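Local atomic coordinates of secreted effector protein SopD (Salmonella typhimurium, PDB entry 5CPC), a protein that alters host cell physiology to favour bacterial survival, contributes to replication in macrophages and takes part with SopB in membrane fission and macropinosome formation during invasion. Residues L128-S131 with D132-I136; L148-C151 with E152-S156; D289-L292 with E293-L297. One frame throughout, in Å; residues are numbered along the deposited sequence.

Interaction 1 of 3, residues L128-S131 with D132-I136; sequences LNIS and DDAVI
The backbone N of D132 reaches back over one residue to I130 O at 2.6 Å, closing an inverse gamma turn with S131 at its centre. The N-H...O angle of 147° and a C=O...N angle of only 100° reflect how sharply the chain folds in so small a ring: the donor comes in beside the carbonyl, tilted from its plane. The turn lies in the loop between helix 124-127 and helix 141-160. Just ahead of it, N129, the first residue to leave helical geometry after helix 124-127, has positive phi and completes a Schellman motif. The turn rests on helix 264-283, where S131 N is hydrogen-bonded to S268 OG, while K125 NZ binds D132 O.

The D132 side chain folds over the next peptide. Its CG sits between the backbone N and the carbonyl carbon (chi1 54°), which carries OD2 round to accept D133 N at 2.5 Å through its anti lone pair. That rather short bond probably helps to set the rotation of the carboxylate. D132 OD2 is also 3.0 Å from S131 O, and two acceptors at that distance probably repel each other. The neighbouring D133 N would offset part of this. On from there the chain doubles back, and A134 CB points inward to lie 3.4 Å from S131 O. I130 starts off to one side, but its end comes round, and CD1, its last carbon, meets A134 CB at 3.8 Å.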
ATOM      1  N   LEU A 128      -6.896   9.111  -0.466  1.00 54.55           N
ATOM      2  CA  LEU A 128      -6.975   8.252   0.706  1.00 55.24           C
ATOM      3  C   LEU A 128      -8.383   8.118   1.306  1.00 55.85           C
ATOM      4  O   LEU A 128      -8.588   7.322   2.233  1.00 55.59           O
ATOM      5  CB  LEU A 128      -5.987   8.711   1.818  1.00 55.34           C
ATOM      6  CG  LEU A 128      -4.482   8.576   1.501  1.00 56.79           C
ATOM      7  CD1 LEU A 128      -3.655   9.008   2.687  1.00 55.79           C
ATOM      8  CD2 LEU A 128      -4.138   7.143   1.050  1.00 53.97           C
ATOM      9  N   ASN A 129      -9.327   8.934   0.833  1.00 57.57           N
ATOM     10  CA  ASN A 129     -10.674   8.999   1.425  1.00 58.01           C
ATOM     11  C   ASN A 129     -10.572   9.333   2.878  1.00 59.26           C
ATOM     12  O   ASN A 129     -11.225   8.717   3.729  1.00 59.95           O
ATOM     13  CB  ASN A 129     -11.473   7.696   1.237  1.00 57.04           C
ATOM     14  CG  ASN A 129     -12.979   7.888   1.478  1.00 57.71           C
ATOM     15  OD1 ASN A 129     -13.562   8.907   1.101  1.00 60.00           O
ATOM     16  ND2 ASN A 129     -13.598   6.922   2.130  1.00 50.76           N
ATOM     17  N   ILE A 130      -9.754  10.326   3.180  1.00 60.46           N
ATOM     18  CA  ILE A 130      -9.631  10.754   4.559  1.00 63.17           C
ATOM     19  C   ILE A 130     -10.226  12.128   4.879  1.00 67.03           C
ATOM     20  O   ILE A 130     -10.294  13.032   4.049  1.00 67.37           O
ATOM     21  CB  ILE A 130      -8.190  10.572   5.113  1.00 62.08           C
ATOM     22  CG1 ILE A 130      -7.152  11.406   4.331  1.00 61.73           C
ATOM     23  CG2 ILE A 130      -7.818   9.073   5.092  1.00 59.01           C
ATOM     24  CD1 ILE A 130      -5.883  11.854   5.198  1.00 62.48           C
ATOM     25  N   SER A 131     -10.662  12.255   6.113  1.00 70.84           N
ATOM     26  CA  SER A 131     -11.352  13.429   6.554  1.00 75.76           C
ATOM     27  C   SER A 131     -10.367  14.594   6.748  1.00 78.78           C
ATOM     28  O   SER A 131      -9.997  14.933   7.868  1.00 81.02           O
ATOM     29  CB  SER A 131     -12.231  13.067   7.783  1.00 76.52           C
ATOM     30  OG  SER A 131     -12.238  14.042   8.792  1.00 78.28           O
ATOM     31  N   ASP A 132      -9.892  15.124   5.616  1.00 80.54           N
ATOM     32  CA  ASP A 132      -9.512  16.559   5.417  1.00 83.46           C
ATOM     33  C   ASP A 132      -8.650  17.319   6.468  1.00 84.84           C
ATOM     34  O   ASP A 132      -7.516  17.693   6.148  1.00 84.87           O
ATOM     35  CB  ASP A 132     -10.740  17.385   4.981  1.00 85.49           C
ATOM     36  CG  ASP A 132     -11.924  17.238   5.948  1.00 88.97           C
ATOM     37  OD1 ASP A 132     -13.091  17.061   5.461  1.00 85.23           O
ATOM     38  OD2 ASP A 132     -11.665  17.298   7.192  1.00 90.45           O
ATOM     39  N   ASP A 133      -9.180  17.565   7.677  1.00 85.63           N
ATOM     40  CA  ASP A 133      -8.354  18.019   8.815  1.00 86.04           C
ATOM     41  C   ASP A 133      -7.454  16.886   9.395  1.00 83.80           C
ATOM     42  O   ASP A 133      -6.972  16.957  10.529  1.00 84.42           O
ATOM     43  CB  ASP A 133      -9.216  18.687   9.908  1.00 88.59           C
ATOM     44  CG  ASP A 133     -10.294  17.752  10.484  1.00 89.49           C
ATOM     45  OD1 ASP A 133     -11.519  18.012  10.321  1.00 91.14           O
ATOM     46  OD2 ASP A 133      -9.910  16.755  11.121  1.00 89.44           O
ATOM     47  N   ALA A 134      -7.232  15.837   8.606  1.00 80.72           N
ATOM     48  CA  ALA A 134      -6.473  14.705   9.060  1.00 77.71           C
ATOM     49  C   ALA A 134      -5.006  14.923   8.727  1.00 76.57           C
ATOM     50  O   ALA A 134      -4.690  15.424   7.649  1.00 75.79           O
ATOM     51  CB  ALA A 134      -6.980  13.451   8.430  1.00 76.08           C
ATOM     52  N   VAL A 135      -4.118  14.548   9.661  1.00 75.10           N
ATOM     53  CA  VAL A 135      -2.689  14.801   9.483  1.00 73.51           C
ATOM     54  C   VAL A 135      -2.078  13.729   8.612  1.00 70.91           C
ATOM     55  O   VAL A 135      -2.215  12.542   8.899  1.00 70.53           O
ATOM     56  CB  VAL A 135      -1.932  14.860  10.829  1.00 74.37           C
ATOM     57  CG1 VAL A 135      -0.408  15.044  10.601  1.00 74.44           C
ATOM     58  CG2 VAL A 135      -2.506  15.949  11.771  1.00 75.50           C
ATOM     59  N   ILE A 136      -1.401  14.135   7.551  1.00 69.20           N
ATOM     60  CA  ILE A 136      -0.626  13.206   6.759  1.00 67.09           C
ATOM     61  C   ILE A 136       0.839  13.485   7.030  1.00 66.70           C
ATOM     62  O   ILE A 136       1.273  14.640   6.865  1.00 68.00           O
ATOM     63  CB  ILE A 136      -0.883  13.397   5.257  1.00 67.84           C
ATOM     64  CG1 ILE A 136       0.192  12.673   4.424  1.00 67.60           C
ATOM     65  CG2 ILE A 136      -0.966  14.888   4.880  1.00 70.28           C
ATOM     66  CD1 ILE A 136       0.722  13.461   3.195  1.00 69.74           C
TER

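Interaction 2 of 3, residues L148-C151 with E152-S156; sequences LQIC and EVIGS
I150 and I154, one turn apart on helix 141-160, lie aslant against each other, so that they meet by single branches: I150 CG2 touches I154 CD1 at 3.8 Å. In I154, CG1 stands beside the backbone N and anti to the carbonyl carbon (chi1 -71°). This brings the longer arm back over the preceding turn, with CG1 3.2 Å from I150 O. The same oxygen accepts I154 N at 3.0 Å in a fairly straight bond (N-H...O 166°), so the backbone bond and the aliphatic arm converge on one carbonyl.

E152 also leans back, on another side of the helix. Its CG presses to 3.0 Å from L148 O, the acceptor of E152 N at 2.9 Å, and beyond CG the chain runs extended past that carbonyl. V153 lays CG2 3.7 Å from Q149 O, which accepts its N. C151 SG stands beside its own backbone N, anti to the carbonyl carbon, while C151 O receives G155 N.

Three helices flank this part of helix 141-160: I150, C151 and I154 pack on L253 of helix 248-256, Q149, I150 and V153 meet I182 of helix 180-190, and C151 and E152 reach helix 76-90 at I78 and I81.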
ATOM      1  N   LEU A 148       2.156   5.107  -4.765  1.00 46.01           N
ATOM      2  CA  LEU A 148       1.497   5.367  -6.031  1.00 46.76           C
ATOM      3  C   LEU A 148       1.277   4.025  -6.756  1.00 46.29           C
ATOM      4  O   LEU A 148       0.312   3.867  -7.497  1.00 46.03           O
ATOM      5  CB  LEU A 148       2.411   6.272  -6.859  1.00 45.42           C
ATOM      6  CG  LEU A 148       1.920   7.630  -7.352  1.00 49.20           C
ATOM      7  CD1 LEU A 148       0.630   8.317  -6.668  1.00 44.20           C
ATOM      8  CD2 LEU A 148       3.117   8.618  -7.462  1.00 43.87           C
ATOM      9  N   GLN A 149       2.203   3.092  -6.562  1.00 45.98           N
ATOM     10  CA  GLN A 149       2.159   1.765  -7.206  1.00 47.63           C
ATOM     11  C   GLN A 149       0.974   0.998  -6.645  1.00 46.29           C
ATOM     12  O   GLN A 149       0.279   0.298  -7.402  1.00 47.21           O
ATOM     13  CB  GLN A 149       3.419   0.929  -7.001  1.00 47.39           C
ATOM     14  CG  GLN A 149       4.669   1.374  -7.778  1.00 54.19           C
ATOM     15  CD  GLN A 149       5.837   0.443  -7.464  1.00 60.01           C
ATOM     16  OE1 GLN A 149       5.885  -0.698  -7.942  1.00 64.17           O
ATOM     17  NE2 GLN A 149       6.729   0.891  -6.608  1.00 60.71           N
ATOM     18  N   ILE A 150       0.720   1.198  -5.355  1.00 43.74           N
ATOM     19  CA  ILE A 150      -0.381   0.522  -4.699  1.00 43.69           C
ATOM     20  C   ILE A 150      -1.668   1.166  -5.199  1.00 44.17           C
ATOM     21  O   ILE A 150      -2.661   0.471  -5.379  1.00 44.72           O
ATOM     22  CB  ILE A 150      -0.267   0.632  -3.154  1.00 42.84           C
ATOM     23  CG1 ILE A 150       0.962  -0.176  -2.659  1.00 43.11           C
ATOM     24  CG2 ILE A 150      -1.574   0.207  -2.409  1.00 39.91           C
ATOM     25  CD1 ILE A 150       1.554   0.380  -1.339  1.00 43.05           C
ATOM     26  N   CYS A 151      -1.644   2.485  -5.360  1.00 42.53           N
ATOM     27  CA  CYS A 151      -2.748   3.219  -5.958  1.00 43.54           C
ATOM     28  C   CYS A 151      -3.094   2.630  -7.320  1.00 42.76           C
ATOM     29  O   CYS A 151      -4.250   2.407  -7.551  1.00 44.27           O
ATOM     30  CB  CYS A 151      -2.475   4.748  -6.038  1.00 42.09           C
ATOM     31  SG  CYS A 151      -2.665   5.561  -4.408  1.00 44.18           S
ATOM     32  N   GLU A 152      -2.118   2.370  -8.195  1.00 43.66           N
ATOM     33  CA  GLU A 152      -2.390   1.816  -9.518  1.00 45.68           C
ATOM     34  C   GLU A 152      -3.147   0.495  -9.388  1.00 46.54           C
ATOM     35  O   GLU A 152      -4.141   0.268 -10.111  1.00 45.13           O
ATOM     36  CB  GLU A 152      -1.142   1.512 -10.323  1.00 47.18           C
ATOM     37  CG  GLU A 152      -0.066   2.567 -10.143  1.00 56.55           C
ATOM     38  CD  GLU A 152       1.012   2.567 -11.217  1.00 62.23           C
ATOM     39  OE1 GLU A 152       1.666   3.650 -11.360  1.00 65.70           O
ATOM     40  OE2 GLU A 152       1.160   1.527 -11.914  1.00 64.13           O
ATOM     41  N   VAL A 153      -2.667  -0.374  -8.489  1.00 45.92           N
ATOM     42  CA  VAL A 153      -3.161  -1.718  -8.430  1.00 45.55           C
ATOM     43  C   VAL A 153      -4.584  -1.671  -7.935  1.00 45.34           C
ATOM     44  O   VAL A 153      -5.478  -2.297  -8.534  1.00 46.12           O
ATOM     45  CB  VAL A 153      -2.208  -2.646  -7.604  1.00 46.49           C
ATOM     46  CG1 VAL A 153      -2.909  -3.963  -7.196  1.00 47.38           C
ATOM     47  CG2 VAL A 153      -1.024  -2.966  -8.436  1.00 44.99           C
ATOM     48  N   ILE A 154      -4.820  -0.864  -6.902  1.00 45.68           N
ATOM     49  CA  ILE A 154      -6.135  -0.724  -6.306  1.00 45.51           C
ATOM     50  C   ILE A 154      -7.128  -0.171  -7.340  1.00 47.03           C
ATOM     51  O   ILE A 154      -8.315  -0.590  -7.411  1.00 45.33           O
ATOM     52  CB  ILE A 154      -6.133   0.260  -5.151  1.00 45.52           C
ATOM     53  CG1 ILE A 154      -5.402  -0.312  -3.930  1.00 49.36           C
ATOM     54  CG2 ILE A 154      -7.552   0.505  -4.701  1.00 46.13           C
ATOM     55  CD1 ILE A 154      -5.316   0.663  -2.709  1.00 43.14           C
ATOM     56  N   GLY A 155      -6.626   0.816  -8.097  1.00 46.17           N
ATOM     57  CA  GLY A 155      -7.405   1.494  -9.110  1.00 46.62           C
ATOM     58  C   GLY A 155      -7.753   0.509 -10.189  1.00 45.49           C
ATOM     59  O   GLY A 155      -8.899   0.402 -10.561  1.00 46.60           O
ATOM     60  N   SER A 156      -6.781  -0.258 -10.629  1.00 44.71           N
ATOM     61  CA  SER A 156      -7.047  -1.255 -11.624  1.00 45.73           C
ATOM     62  C   SER A 156      -7.998  -2.396 -11.195  1.00 48.06           C
ATOM     63  O   SER A 156      -8.709  -2.939 -12.048  1.00 48.88           O
ATOM     64  CB  SER A 156      -5.755  -1.806 -12.111  1.00 46.57           C
ATOM     65  OG  SER A 156      -5.937  -2.995 -12.845  1.00 46.92           O
TER

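Interaction 3 of 3, residues D289-L292 with E293-L297; sequences DVIL and EKLYL
E293 grips the preceding turn of helix 285-298 at both its backbone and its side chain. Its N gives a 2.7 Å bond to D289 O, and its CB lies against two carbonyls, 3.4 Å from D289 O and a little farther from V290 O. From CB the chain leaves with CG anti to the backbone N (chi1 -179°) and stays extended, carrying the carboxylate out from the helix. At the tip, OE2 accepts a hydrogen bond from a water at 2.9 Å. That water turns its other hydrogen to V290 O, 2.7 Å from the water oxygen, so the glutamate is tied back to the helix by a solvent bridge.

V290 O is thus held twice, because K294 N also donates to it, at 3.2 Å, a bond longer and more bent than the other three, consistent with the oxygen also taking a water. K294 itself packs its CB on I291 O and bends at its far end, where NZ forms a salt bridge with E211.

Elsewhere the helix meets its neighbours through apolar and aromatic side chains. I291 CG2 and L295 CD1 stand 4.3 Å apart, both residues also touching L215 of helix 209-215. Y296 N bonds to L292 O at 2.7 Å, and its side chain leads away to the hairpin of strands 232-237 and 240-245: its OH binds E236 and its ring meets Y234 edge-to-face. With V290 and the E293 water bridge facing outward and I291, L292, L295 and Y296 buried, this is an alpha-helix with one face packed, on helix 209-215 and the hairpin 232-245, and one face open to solvent.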
ATOM      1  N   ASP A 289      15.616   0.443  18.352  1.00 38.46           N
ATOM      2  CA  ASP A 289      16.522  -0.265  17.381  1.00 38.83           C
ATOM      3  C   ASP A 289      17.485  -1.202  18.070  1.00 38.47           C
ATOM      4  O   ASP A 289      17.727  -2.325  17.595  1.00 40.51           O
ATOM      5  CB  ASP A 289      17.232   0.777  16.454  1.00 38.46           C
ATOM      6  CG  ASP A 289      16.242   1.385  15.412  1.00 39.50           C
ATOM      7  OD1 ASP A 289      15.055   0.989  15.408  1.00 40.83           O
ATOM      8  OD2 ASP A 289      16.635   2.249  14.593  1.00 43.49           O
ATOM      9  N   VAL A 290      17.989  -0.804  19.234  1.00 37.64           N
ATOM     10  CA  VAL A 290      18.855  -1.712  20.019  1.00 37.56           C
ATOM     11  C   VAL A 290      18.136  -3.026  20.213  1.00 35.27           C
ATOM     12  O   VAL A 290      18.702  -4.104  20.048  1.00 36.89           O
ATOM     13  CB  VAL A 290      19.235  -1.069  21.441  1.00 38.00           C
ATOM     14  CG1 VAL A 290      19.966  -2.035  22.329  1.00 38.27           C
ATOM     15  CG2 VAL A 290      20.091   0.115  21.250  1.00 42.59           C
ATOM     16  N   ILE A 291      16.872  -2.960  20.577  1.00 33.71           N
ATOM     17  CA  ILE A 291      16.119  -4.182  20.835  1.00 33.06           C
ATOM     18  C   ILE A 291      15.744  -4.983  19.570  1.00 34.36           C
ATOM     19  O   ILE A 291      15.805  -6.203  19.532  1.00 37.17           O
ATOM     20  CB  ILE A 291      14.752  -3.799  21.587  1.00 33.46           C
ATOM     21  CG1 ILE A 291      15.036  -3.094  22.927  1.00 36.32           C
ATOM     22  CG2 ILE A 291      13.953  -5.068  21.815  1.00 32.26           C
ATOM     23  CD1 ILE A 291      13.847  -2.329  23.514  1.00 36.36           C
ATOM     24  N   LEU A 292      15.312  -4.290  18.531  1.00 34.17           N
ATOM     25  CA  LEU A 292      15.109  -4.901  17.217  1.00 35.24           C
ATOM     26  C   LEU A 292      16.352  -5.615  16.776  1.00 34.97           C
ATOM     27  O   LEU A 292      16.296  -6.760  16.305  1.00 34.20           O
ATOM     28  CB  LEU A 292      14.709  -3.783  16.176  1.00 33.45           C
ATOM     29  CG  LEU A 292      13.347  -3.141  16.483  1.00 34.60           C
ATOM     30  CD1 LEU A 292      12.999  -2.062  15.477  1.00 40.19           C
ATOM     31  CD2 LEU A 292      12.179  -4.154  16.588  1.00 31.03           C
ATOM     32  N   GLU A 293      17.492  -4.958  16.943  1.00 37.57           N
ATOM     33  CA  GLU A 293      18.747  -5.594  16.470  1.00 40.17           C
ATOM     34  C   GLU A 293      18.959  -6.910  17.179  1.00 41.19           C
ATOM     35  O   GLU A 293      19.387  -7.913  16.544  1.00 41.39           O
ATOM     36  CB  GLU A 293      19.985  -4.702  16.688  1.00 41.09           C
ATOM     37  CG  GLU A 293      21.258  -5.387  16.169  1.00 47.17           C
ATOM     38  CD  GLU A 293      22.526  -4.765  16.671  1.00 55.85           C
ATOM     39  OE1 GLU A 293      23.471  -4.706  15.883  1.00 61.80           O
ATOM     40  OE2 GLU A 293      22.629  -4.356  17.853  1.00 60.87           O
ATOM     41  N   LYS A 294      18.616  -6.929  18.488  1.00 41.46           N
ATOM     42  CA  LYS A 294      18.805  -8.135  19.309  1.00 41.87           C
ATOM     43  C   LYS A 294      17.886  -9.205  18.788  1.00 40.17           C
ATOM     44  O   LYS A 294      18.305 -10.336  18.607  1.00 41.77           O
ATOM     45  CB  LYS A 294      18.543  -7.831  20.803  1.00 43.53           C
ATOM     46  CG  LYS A 294      18.308  -9.057  21.763  1.00 49.47           C
ATOM     47  CD  LYS A 294      17.953  -8.619  23.312  1.00 53.75           C
ATOM     48  CE  LYS A 294      19.021  -7.741  23.996  1.00 60.34           C
ATOM     49  NZ  LYS A 294      18.760  -6.205  23.988  1.00 64.27           N
ATOM     50  N   LEU A 295      16.630  -8.863  18.543  1.00 39.09           N
ATOM     51  CA  LEU A 295      15.653  -9.812  18.012  1.00 39.45           C
ATOM     52  C   LEU A 295      16.052 -10.325  16.601  1.00 39.71           C
ATOM     53  O   LEU A 295      15.971 -11.527  16.282  1.00 40.32           O
ATOM     54  CB  LEU A 295      14.298  -9.124  17.957  1.00 40.50           C
ATOM     55  CG  LEU A 295      13.655  -8.778  19.305  1.00 40.53           C
ATOM     56  CD1 LEU A 295      12.349  -7.980  19.116  1.00 41.39           C
ATOM     57  CD2 LEU A 295      13.391 -10.116  19.983  1.00 41.31           C
ATOM     58  N   TYR A 296      16.539  -9.415  15.762  1.00 40.02           N
ATOM     59  CA  TYR A 296      16.857  -9.768  14.365  1.00 39.94           C
ATOM     60  C   TYR A 296      18.004 -10.753  14.384  1.00 41.30           C
ATOM     61  O   TYR A 296      17.935 -11.774  13.710  1.00 43.29           O
ATOM     62  CB  TYR A 296      17.221  -8.490  13.648  1.00 41.28           C
ATOM     63  CG  TYR A 296      17.837  -8.572  12.250  1.00 44.40           C
ATOM     64  CD1 TYR A 296      17.028  -8.570  11.141  1.00 42.46           C
ATOM     65  CD2 TYR A 296      19.222  -8.491  12.063  1.00 46.01           C
ATOM     66  CE1 TYR A 296      17.569  -8.571   9.833  1.00 47.23           C
ATOM     67  CE2 TYR A 296      19.782  -8.475  10.741  1.00 48.62           C
ATOM     68  CZ  TYR A 296      18.931  -8.535   9.648  1.00 47.76           C
ATOM     69  OH  TYR A 296      19.418  -8.532   8.376  1.00 50.21           O
ATOM     70  N   LEU A 297      19.027 -10.492  15.237  1.00 42.26           N
ATOM     71  CA  LEU A 297      20.235 -11.325  15.312  1.00 42.71           C
ATOM     72  C   LEU A 297      19.927 -12.693  15.896  1.00 42.94           C
ATOM     73  O   LEU A 297      20.646 -13.656  15.618  1.00 44.88           O
ATOM     74  CB  LEU A 297      21.331 -10.653  16.153  1.00 43.32           C
ATOM     75  CG  LEU A 297      22.047  -9.495  15.435  1.00 45.38           C
ATOM     76  CD1 LEU A 297      23.215  -8.974  16.277  1.00 46.01           C
ATOM     77  CD2 LEU A 297      22.526  -9.847  14.001  1.00 44.32           C
TER
HETATM   78  O   HOH W   1      21.246  -4.813  20.355  1.00 33.43           O

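Overall arrangement
Interactions 1 and 2 are near neighbours, their closest atoms about 6 Å apart without touching, and they share a support: L128 of the first and I150 of the second both pack on L253 of helix 248-256. Interaction 3 lies at a distance, its centre about 33 Å from that of interaction 2. Helix 264-283 bridges part of the gap, touching interaction 1 through S268 and interaction 3 through Y281, which binds D289. Residues 148-156 lie deepest and combine helical backbone bonds with mostly aliphatic packing among helices; 289-297 combine a buried face with a hydrated one; 128-136 form a surface loop in which a gamma turn and the D132 carboxylate are the main features.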